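Local coordinates for protein COG0546: Predicted phosphatases (Streptococcus pneumoniae, PDB 2AH5) that is a haloacid dehalogenase-like hydrolase of unknown specificity, probably a phosphatase, at residues A[75-85]-A[111-122]; A[87-96]-A[202-210]. One frame throughout, in Å; residues are numbered along the deposited sequence.

Contact 1: A[75-85]-A[111-122]; sequences YKAKGIYEAQL and STAQDMAKNLEI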
loop_
_atom_site.group_PDB
_atom_site.type_symbol
_atom_site.label_atom_id
_atom_site.label_comp_id
_atom_site.label_asym_id
_atom_site.label_seq_id
_atom_site.Cartn_x
_atom_site.Cartn_y
_atom_site.Cartn_z
ATOM N N TYR A 75 -7.960 8.572 12.099
ATOM C CA TYR A 75 -6.722 8.051 11.500
ATOM C C TYR A 75 -5.532 9.012 11.605
ATOM O O TYR A 75 -4.417 8.608 11.979
ATOM C CB TYR A 75 -6.940 7.591 10.053
ATOM C CG TYR A 75 -5.814 6.678 9.644
ATOM C CD1 TYR A 75 -5.801 5.350 10.055
ATOM C CD2 TYR A 75 -4.735 7.162 8.914
ATOM C CE1 TYR A 75 -4.739 4.500 9.745
ATOM C CE2 TYR A 75 -3.647 6.319 8.598
ATOM C CZ TYR A 75 -3.679 4.986 9.016
ATOM O OH TYR A 75 -2.640 4.142 8.701
ATOM N N LYS A 76 -5.769 10.280 11.277
ATOM C CA LYS A 76 -4.706 11.300 11.319
ATOM C C LYS A 76 -4.126 11.511 12.715
ATOM O O LYS A 76 -2.899 11.630 12.885
ATOM C CB LYS A 76 -5.215 12.630 10.725
ATOM C CG LYS A 76 -5.435 12.582 9.209
ATOM C CD LYS A 76 -4.094 12.419 8.436
ATOM C CE LYS A 76 -3.685 13.689 7.696
ATOM N NZ LYS A 76 -2.354 13.524 7.030
ATOM N N ALA A 77 -4.992 11.524 13.718
ATOM C CA ALA A 77 -4.596 11.797 15.099
ATOM C C ALA A 77 -4.133 10.567 15.871
ATOM O O ALA A 77 -3.336 10.691 16.802
ATOM C CB ALA A 77 -5.748 12.486 15.859
ATOM N N LYS A 78 -4.628 9.384 15.487
ATOM C CA LYS A 78 -4.448 8.180 16.300
ATOM C C LYS A 78 -4.073 6.944 15.477
ATOM O O LYS A 78 -3.119 6.243 15.814
ATOM C CB LYS A 78 -5.707 7.871 17.129
ATOM C CG LYS A 78 -5.843 8.681 18.425
ATOM C CD LYS A 78 -7.080 8.284 19.304
ATOM C CE LYS A 78 -7.076 6.808 19.738
ATOM N NZ LYS A 78 -5.958 6.471 20.673
ATOM N N GLY A 79 -4.841 6.679 14.420
ATOM C CA GLY A 79 -4.721 5.406 13.665
ATOM C C GLY A 79 -3.360 5.232 13.023
ATOM O O GLY A 79 -2.831 4.120 12.941
ATOM N N ILE A 80 -2.812 6.342 12.548
ATOM C CA ILE A 80 -1.549 6.357 11.820
ATOM C C ILE A 80 -0.392 5.803 12.676
ATOM O O ILE A 80 0.552 5.220 12.129
ATOM C CB ILE A 80 -1.227 7.792 11.300
ATOM C CG1 ILE A 80 -0.112 7.736 10.236
ATOM C CG2 ILE A 80 -0.964 8.749 12.489
ATOM C CD1 ILE A 80 0.125 9.043 9.473
ATOM N N TYR A 81 -0.475 6.009 13.997
ATOM C CA TYR A 81 0.534 5.539 14.982
ATOM C C TYR A 81 0.312 4.110 15.447
ATOM O O TYR A 81 1.182 3.501 16.097
ATOM C CB TYR A 81 0.557 6.468 16.212
ATOM C CG TYR A 81 0.745 7.892 15.850
ATOM C CD1 TYR A 81 -0.299 8.812 15.977
ATOM C CD2 TYR A 81 1.964 8.335 15.313
ATOM C CE1 TYR A 81 -0.120 10.133 15.608
ATOM C CE2 TYR A 81 2.143 9.647 14.938
ATOM C CZ TYR A 81 1.111 10.537 15.085
ATOM O OH TYR A 81 1.326 11.828 14.715
ATOM N N GLU A 82 -0.870 3.586 15.162
ATOM C CA GLU A 82 -1.198 2.206 15.486
ATOM C C GLU A 82 -0.808 1.339 14.290
ATOM O O GLU A 82 -1.665 0.804 13.555
ATOM C CB GLU A 82 -2.683 2.089 15.831
ATOM C CG GLU A 82 -3.033 3.015 17.014
ATOM C CD GLU A 82 -4.485 2.968 17.426
ATOM O OE1 GLU A 82 -5.376 3.057 16.556
ATOM O OE2 GLU A 82 -4.727 2.845 18.650
ATOM N N ALA A 83 0.510 1.215 14.133
ATOM C CA ALA A 83 1.129 0.608 12.964
ATOM C C ALA A 83 2.557 0.201 13.336
ATOM O O ALA A 83 3.152 0.772 14.258
ATOM C CB ALA A 83 1.138 1.587 11.815
ATOM N N GLN A 84 3.079 -0.800 12.638
ATOM C CA GLN A 84 4.395 -1.338 12.915
ATOM C C GLN A 84 4.907 -2.013 11.640
ATOM O O GLN A 84 4.117 -2.529 10.834
ATOM C CB GLN A 84 4.322 -2.323 14.084
ATOM C CG GLN A 84 3.564 -3.614 13.779
ATOM C CD GLN A 84 3.245 -4.437 15.034
ATOM O OE1 GLN A 84 2.459 -4.006 15.902
ATOM N NE2 GLN A 84 3.834 -5.620 15.125
ATOM N N LEU A 85 6.219 -2.006 11.430
ATOM C CA LEU A 85 6.763 -2.718 10.277
ATOM C C LEU A 85 6.458 -4.199 10.378
ATOM O O LEU A 85 6.417 -4.758 11.485
ATOM C CB LEU A 85 8.276 -2.528 10.184
ATOM C CG LEU A 85 8.750 -1.086 10.010
ATOM C CD1 LEU A 85 10.275 -1.068 9.957
ATOM C CD2 LEU A 85 8.182 -0.443 8.753
ATOM N N SER A 111 1.410 13.096 1.877
ATOM C CA SER A 111 1.879 13.597 3.170
ATOM C C SER A 111 1.716 12.574 4.297
ATOM O O SER A 111 2.618 12.442 5.136
ATOM C CB SER A 111 1.184 14.911 3.529
ATOM O OG SER A 111 -0.206 14.709 3.618
ATOM N N THR A 112 0.604 11.836 4.279
ATOM C CA THR A 112 0.375 10.734 5.226
ATOM C C THR A 112 1.447 9.628 5.063
ATOM O O THR A 112 2.015 9.149 6.054
ATOM C CB THR A 112 -1.064 10.134 5.099
ATOM O OG1 THR A 112 -2.051 11.181 5.186
ATOM C CG2 THR A 112 -1.345 9.158 6.217
ATOM N N ALA A 113 1.744 9.255 3.817
ATOM C CA ALA A 113 2.775 8.253 3.526
ATOM C C ALA A 113 4.155 8.707 4.000
ATOM O O ALA A 113 4.922 7.927 4.609
ATOM C CB ALA A 113 2.790 7.924 2.024
ATOM N N GLN A 114 4.469 9.977 3.747
ATOM C CA GLN A 114 5.714 10.530 4.217
ATOM C C GLN A 114 5.793 10.509 5.731
ATOM O O GLN A 114 6.806 10.076 6.256
ATOM C CB GLN A 114 5.971 11.926 3.637
ATOM C CG GLN A 114 6.137 11.837 2.126
ATOM C CD GLN A 114 7.312 12.595 1.559
ATOM O OE1 GLN A 114 7.364 12.854 0.348
ATOM N NE2 GLN A 114 8.270 12.936 2.409
ATOM N N ASP A 115 4.717 10.904 6.409
ATOM C CA ASP A 115 4.649 10.889 7.865
ATOM C C ASP A 115 4.847 9.488 8.422
ATOM O O ASP A 115 5.652 9.286 9.355
ATOM C CB ASP A 115 3.312 11.448 8.368
ATOM C CG ASP A 115 3.200 12.960 8.219
ATOM O OD1 ASP A 115 4.232 13.653 8.005
ATOM O OD2 ASP A 115 2.047 13.448 8.319
HETATM N N MSE A 116 4.107 8.525 7.873
HETATM C CA MSE A 116 4.224 7.125 8.308
HETATM C C MSE A 116 5.651 6.579 8.104
HETATM O O MSE A 116 6.253 6.011 9.031
HETATM C CB MSE A 116 3.198 6.248 7.583
HETATM C CG MSE A 116 3.340 4.738 7.850
HETATM SE SE MSE A 116 1.800 3.746 7.101
HETATM C CE MSE A 116 0.413 5.107 7.653
ATOM N N ALA A 117 6.209 6.761 6.908
ATOM C CA ALA A 117 7.576 6.288 6.683
ATOM C C ALA A 117 8.564 6.904 7.678
ATOM O O ALA A 117 9.416 6.193 8.207
ATOM C CB ALA A 117 8.024 6.526 5.245
ATOM N N LYS A 118 8.461 8.215 7.939
ATOM C CA LYS A 118 9.345 8.840 8.948
ATOM C C LYS A 118 9.107 8.283 10.364
ATOM O O LYS A 118 10.068 7.967 11.084
ATOM C CB LYS A 118 9.224 10.370 8.925
ATOM C CG LYS A 118 10.443 11.085 9.467
ATOM C CD LYS A 118 10.718 12.406 8.716
ATOM C CE LYS A 118 12.236 12.626 8.535
ATOM N NZ LYS A 118 12.629 13.702 7.543
ATOM N N ASN A 119 7.837 8.138 10.750
ATOM C CA ASN A 119 7.478 7.565 12.060
ATOM C C ASN A 119 8.063 6.162 12.326
ATOM O O ASN A 119 8.488 5.852 13.444
ATOM C CB ASN A 119 5.950 7.509 12.216
ATOM C CG ASN A 119 5.311 8.889 12.330
ATOM O OD1 ASN A 119 6.008 9.916 12.430
ATOM N ND2 ASN A 119 3.977 8.925 12.299
ATOM N N LEU A 120 8.085 5.329 11.295
ATOM C CA LEU A 120 8.512 3.940 11.424
ATOM C C LEU A 120 9.969 3.741 11.053
ATOM O O LEU A 120 10.465 2.600 11.030
ATOM C CB LEU A 120 7.594 3.026 10.615
ATOM C CG LEU A 120 6.171 2.967 11.196
ATOM C CD1 LEU A 120 5.250 2.242 10.238
ATOM C CD2 LEU A 120 6.077 2.338 12.605
ATOM N N GLU A 121 10.641 4.871 10.822
ATOM C CA GLU A 121 12.106 4.937 10.614
ATOM C C GLU A 121 12.587 4.321 9.298
ATOM O O GLU A 121 13.725 3.852 9.214
ATOM C CB GLU A 121 12.823 4.316 11.836
ATOM C CG GLU A 121 12.290 4.937 13.119
ATOM C CD GLU A 121 13.131 4.682 14.356
ATOM O OE1 GLU A 121 13.962 3.750 14.363
ATOM O OE2 GLU A 121 12.917 5.432 15.327
ATOM N N ILE A 122 11.732 4.358 8.271
ATOM C CA ILE A 122 12.070 3.764 6.962
ATOM C C ILE A 122 12.158 4.804 5.832
ATOM O O ILE A 122 12.583 4.476 4.723
ATOM C CB ILE A 122 11.136 2.583 6.568
ATOM C CG1 ILE A 122 9.664 3.020 6.399
ATOM C CG2 ILE A 122 11.305 1.400 7.582
ATOM C CD1 ILE A 122 8.814 1.998 5.602
HETATM O O HOH W 1 3.242 5.819 11.951
HETATM O O HOH W 2 2.248 11.537 12.173
#

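Contact 2: A[87-96]-A[202-210]; sequences PQIIDLLEEL and PLEVLAYFQ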
loop_
_atom_site.group_PDB
_atom_site.type_symbol
_atom_site.label_atom_id
_atom_site.label_comp_id
_atom_site.label_asym_id
_atom_site.label_seq_id
_atom_site.Cartn_x
_atom_site.Cartn_y
_atom_site.Cartn_z
ATOM N N PRO A 87 7.667 -8.101 10.105
ATOM C CA PRO A 87 8.985 -8.670 10.462
ATOM C C PRO A 87 9.953 -8.676 9.273
ATOM O O PRO A 87 9.496 -8.838 8.159
ATOM C CB PRO A 87 8.633 -10.096 10.861
ATOM C CG PRO A 87 7.180 -10.001 11.352
ATOM C CD PRO A 87 6.548 -9.021 10.406
ATOM N N GLN A 88 11.258 -8.475 9.504
ATOM C CA GLN A 88 12.293 -8.552 8.446
ATOM C C GLN A 88 12.241 -7.438 7.360
ATOM O O GLN A 88 13.027 -7.441 6.387
ATOM C CB GLN A 88 12.271 -9.948 7.777
ATOM C CG GLN A 88 12.416 -11.138 8.730
ATOM C CD GLN A 88 13.652 -11.044 9.606
ATOM O OE1 GLN A 88 13.552 -10.896 10.828
ATOM N NE2 GLN A 88 14.822 -11.102 8.984
ATOM N N ILE A 89 11.328 -6.479 7.503
ATOM C CA ILE A 89 11.251 -5.404 6.504
ATOM C C ILE A 89 12.512 -4.526 6.482
ATOM O O ILE A 89 13.014 -4.190 5.409
ATOM C CB ILE A 89 9.959 -4.526 6.652
ATOM C CG1 ILE A 89 8.719 -5.324 6.252
ATOM C CG2 ILE A 89 10.064 -3.263 5.788
ATOM C CD1 ILE A 89 8.674 -5.825 4.746
ATOM N N ILE A 90 13.022 -4.149 7.657
ATOM C CA ILE A 90 14.288 -3.392 7.723
ATOM C C ILE A 90 15.403 -4.152 6.992
ATOM O O ILE A 90 16.127 -3.558 6.184
ATOM C CB ILE A 90 14.723 -3.029 9.177
ATOM C CG1 ILE A 90 13.727 -2.062 9.843
ATOM C CG2 ILE A 90 16.112 -2.380 9.186
ATOM C CD1 ILE A 90 13.801 -0.632 9.315
ATOM N N ASP A 91 15.530 -5.456 7.274
ATOM C CA ASP A 91 16.517 -6.311 6.567
ATOM C C ASP A 91 16.354 -6.230 5.043
ATOM O O ASP A 91 17.338 -6.035 4.314
ATOM C CB ASP A 91 16.446 -7.760 7.036
ATOM C CG ASP A 91 17.734 -8.545 6.736
ATOM O OD1 ASP A 91 18.821 -7.903 6.545
ATOM O OD2 ASP A 91 17.636 -9.794 6.710
ATOM N N LEU A 92 15.124 -6.377 4.572
ATOM C CA LEU A 92 14.838 -6.360 3.130
ATOM C C LEU A 92 15.235 -5.025 2.529
ATOM O O LEU A 92 15.878 -4.964 1.468
ATOM C CB LEU A 92 13.335 -6.582 2.895
ATOM C CG LEU A 92 12.893 -6.434 1.443
ATOM C CD1 LEU A 92 13.570 -7.486 0.553
ATOM C CD2 LEU A 92 11.372 -6.554 1.407
ATOM N N LEU A 93 14.822 -3.943 3.186
ATOM C CA LEU A 93 15.178 -2.609 2.686
ATOM C C LEU A 93 16.688 -2.313 2.666
ATOM O O LEU A 93 17.195 -1.798 1.674
ATOM C CB LEU A 93 14.452 -1.535 3.486
ATOM C CG LEU A 93 12.933 -1.568 3.350
ATOM C CD1 LEU A 93 12.314 -0.517 4.306
ATOM C CD2 LEU A 93 12.529 -1.339 1.873
ATOM N N GLU A 94 17.384 -2.616 3.757
ATOM C CA GLU A 94 18.849 -2.429 3.820
ATOM C C GLU A 94 19.501 -3.163 2.655
ATOM O O GLU A 94 20.351 -2.614 1.947
ATOM C CB GLU A 94 19.423 -2.970 5.149
ATOM C CG GLU A 94 19.046 -2.243 6.403
ATOM C CD GLU A 94 19.547 -2.965 7.667
ATOM O OE1 GLU A 94 19.238 -4.183 7.857
ATOM O OE2 GLU A 94 20.222 -2.302 8.499
ATOM N N GLU A 95 19.072 -4.402 2.417
ATOM C CA GLU A 95 19.658 -5.209 1.352
ATOM C C GLU A 95 19.361 -4.665 -0.043
ATOM O O GLU A 95 20.284 -4.471 -0.834
ATOM C CB GLU A 95 19.202 -6.663 1.480
ATOM C CG GLU A 95 19.834 -7.397 2.668
ATOM C CD GLU A 95 21.362 -7.398 2.579
ATOM O OE1 GLU A 95 21.886 -7.909 1.568
ATOM O OE2 GLU A 95 22.023 -6.864 3.498
ATOM N N LEU A 96 18.094 -4.381 -0.337
ATOM C CA LEU A 96 17.734 -3.877 -1.679
ATOM C C LEU A 96 18.285 -2.470 -1.934
ATOM O O LEU A 96 18.819 -2.222 -3.012
ATOM C CB LEU A 96 16.217 -3.906 -1.913
ATOM C CG LEU A 96 15.572 -5.262 -2.180
ATOM C CD1 LEU A 96 14.036 -5.117 -2.190
ATOM C CD2 LEU A 96 16.031 -5.880 -3.496
ATOM N N PRO A 202 9.466 -11.644 3.626
ATOM C CA PRO A 202 10.288 -10.573 3.048
ATOM C C PRO A 202 11.596 -11.019 2.411
ATOM O O PRO A 202 11.887 -10.563 1.314
ATOM C CB PRO A 202 10.528 -9.638 4.239
ATOM C CG PRO A 202 9.230 -9.790 5.025
ATOM C CD PRO A 202 9.006 -11.280 4.981
ATOM N N LEU A 203 12.378 -11.899 3.052
ATOM C CA LEU A 203 13.703 -12.251 2.479
ATOM C C LEU A 203 13.638 -13.129 1.225
ATOM O O LEU A 203 14.593 -13.177 0.402
ATOM C CB LEU A 203 14.702 -12.779 3.535
ATOM C CG LEU A 203 14.967 -11.863 4.742
ATOM C CD1 LEU A 203 16.093 -12.437 5.622
ATOM C CD2 LEU A 203 15.285 -10.423 4.349
ATOM N N GLU A 204 12.475 -13.733 0.998
ATOM C CA GLU A 204 12.239 -14.446 -0.250
ATOM C C GLU A 204 12.276 -13.463 -1.487
ATOM O O GLU A 204 12.627 -13.839 -2.605
ATOM C CB GLU A 204 10.901 -15.130 -0.128
ATOM C CG GLU A 204 10.638 -16.160 -1.155
ATOM C CD GLU A 204 9.296 -16.836 -0.929
ATOM O OE1 GLU A 204 8.590 -16.506 0.067
ATOM O OE2 GLU A 204 8.969 -17.680 -1.774
ATOM N N VAL A 205 11.959 -12.195 -1.231
ATOM C CA VAL A 205 11.935 -11.165 -2.284
ATOM C C VAL A 205 13.312 -11.029 -2.934
ATOM O O VAL A 205 13.451 -10.760 -4.125
ATOM C CB VAL A 205 11.490 -9.797 -1.717
ATOM C CG1 VAL A 205 11.681 -8.701 -2.758
ATOM C CG2 VAL A 205 10.008 -9.827 -1.294
ATOM N N LEU A 206 14.341 -11.224 -2.121
ATOM C CA LEU A 206 15.712 -10.902 -2.502
ATOM C C LEU A 206 16.208 -11.795 -3.615
ATOM O O LEU A 206 16.964 -11.354 -4.463
ATOM C CB LEU A 206 16.615 -11.047 -1.286
ATOM C CG LEU A 206 16.414 -9.960 -0.255
ATOM C CD1 LEU A 206 17.186 -10.352 1.004
ATOM C CD2 LEU A 206 16.901 -8.600 -0.804
ATOM N N ALA A 207 15.754 -13.048 -3.604
ATOM C CA ALA A 207 16.159 -14.063 -4.584
ATOM C C ALA A 207 15.815 -13.674 -6.019
ATOM O O ALA A 207 16.525 -14.048 -6.957
ATOM C CB ALA A 207 15.524 -15.422 -4.229
ATOM N N TYR A 208 14.728 -12.914 -6.204
ATOM C CA TYR A 208 14.360 -12.481 -7.537
ATOM C C TYR A 208 15.455 -11.651 -8.163
ATOM O O TYR A 208 15.705 -11.768 -9.359
ATOM C CB TYR A 208 13.037 -11.701 -7.567
ATOM C CG TYR A 208 12.527 -11.440 -8.973
ATOM C CD1 TYR A 208 12.253 -12.501 -9.843
ATOM C CD2 TYR A 208 12.335 -10.136 -9.441
ATOM C CE1 TYR A 208 11.776 -12.274 -11.128
ATOM C CE2 TYR A 208 11.866 -9.890 -10.738
ATOM C CZ TYR A 208 11.589 -10.966 -11.574
ATOM O OH TYR A 208 11.112 -10.771 -12.856
ATOM N N PHE A 209 16.107 -10.833 -7.340
ATOM C CA PHE A 209 17.149 -9.940 -7.795
ATOM C C PHE A 209 18.553 -10.583 -7.749
ATOM O O PHE A 209 19.559 -9.890 -7.861
ATOM C CB PHE A 209 17.058 -8.624 -7.002
ATOM C CG PHE A 209 15.679 -8.019 -7.024
ATOM C CD1 PHE A 209 15.307 -7.134 -8.039
ATOM C CD2 PHE A 209 14.729 -8.370 -6.056
ATOM C CE1 PHE A 209 14.019 -6.578 -8.079
ATOM C CE2 PHE A 209 13.426 -7.818 -6.090
ATOM C CZ PHE A 209 13.073 -6.928 -7.120
ATOM N N GLN A 210 18.611 -11.907 -7.583
ATOM C CA GLN A 210 19.863 -12.660 -7.781
ATOM C C GLN A 210 19.700 -13.707 -8.888
ATOM O O GLN A 210 18.716 -14.465 -8.907
ATOM C CB GLN A 210 20.333 -13.330 -6.485
ATOM C CG GLN A 210 20.619 -12.363 -5.336
ATOM C CD GLN A 210 21.822 -11.460 -5.572
ATOM O OE1 GLN A 210 21.784 -10.269 -5.242
ATOM N NE2 GLN A 210 22.897 -12.017 -6.139
#

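Contact 1: A[75-85]-A[111-122]
I80, just past helix 64-79 of the helical cap, packs on helix 111-119 of the Rossmann-like HAD core, and the contact joins the cap and the strand 84-85 linker to that core. Its CG1 branch, extended away from the backbone N (chi1 -165°), drives CD1 to within 3.6 Å of T112 CG2, while I80 CG1 meets the selenomethionine methyl M116 CE at 3.7 Å. A bend at the last torsion of M116 (chi3 -40°) brings that methyl to the ring edge of Y75, 3.4 Å from Y75 OH, a hydroxyl hydrogen-bonded to K108. One direct hydrogen bond joins the segments: K76, its chain bent at the second and third torsions, gives NZ to T112 OG1 (3.0 Å), with the D115 carboxylate nearby but beyond a salt bridge. L85 of the linker runs antiparallel alongside L120, at the end of helix 111-119, with L85 CD2 against L120 CB (4.0 Å). L85 CD1 lies 3.6 Å from I122 CG2, where a Schellman motif with E121 at positive phi ends the helix. N119 ND2 lies obliquely by the Y81 ring, 3.3 Å from Y81 CE2, and donates to two waters, one held by I80 O, the other hydrogen-bonded to Y81 OH (2.7 Å).

Contact 2: A[87-96]-A[202-210]
P202, L92 and L203 have the most surface buried where helix 89-96 lies along residues 202-210 at the C-terminal end of the HAD core. No hydrogen bond joins the two segments; the contact is mostly apolar packing between helix 89-96 and the weakly bonded helix 204-208, their axes 19° apart. P202 presents its ring to the N-terminal end of helix 89-96: P202 CG lies 3.3 Å from the carbonyl oxygen P87 O and also touches I89 CD1, while P202 CB rests against the CB of Q88, the N-cap residue. L203 lies across D91 at about a right angle, both its methyls near one carboxylate oxygen, L203 CD1 3.2 Å from D91 OD2. The amide end of Q88 borders the same methyl. L92, with CG swung away from its backbone N (chi1 174°), sends CD1 between the tail residues: 3.6 Å from P202 O, 3.8 Å from V205 CB and equally close to L206 CD2. One turn on, L206 CD2 also meets L96 CG and E95 CB. L96 then turns CD2 over one face of the F209 ring, a CH-pi contact 4.2 Å from the centroid. Beneath this layer lies the central parallel sheet: L96 and F209 both touch I7 on strand 6-9, V205 reaches I160 on strand 157-161 and A199 on strand 197-199, and Y100 meets the F209 ring edge-to-face.

Overall arrangement
From the N terminus the chain makes strand 6-9 of the core, then passes strand 16-17, which pairs with 84-85, into the helical cap, whose last helix, 64-79, leads through strand 84-85 back to the core. Contact 1 closes the short loop from that return to helix 110-119, passing through helix 89-97 and strand 102-106. Contact 2 starts within this loop and ends at the C terminus, so the two cross along the chain. It closes a far longer excursion through the five sheet strands from 102-106 to 197-199 and the helices between them. The centres of contacts 1 and 2 lie about 21 Å apart. They nevertheless touch: I90 packs on L85 and I122, and L93 on I122. Helix 89-97 thus links the cap-core junction to the tail.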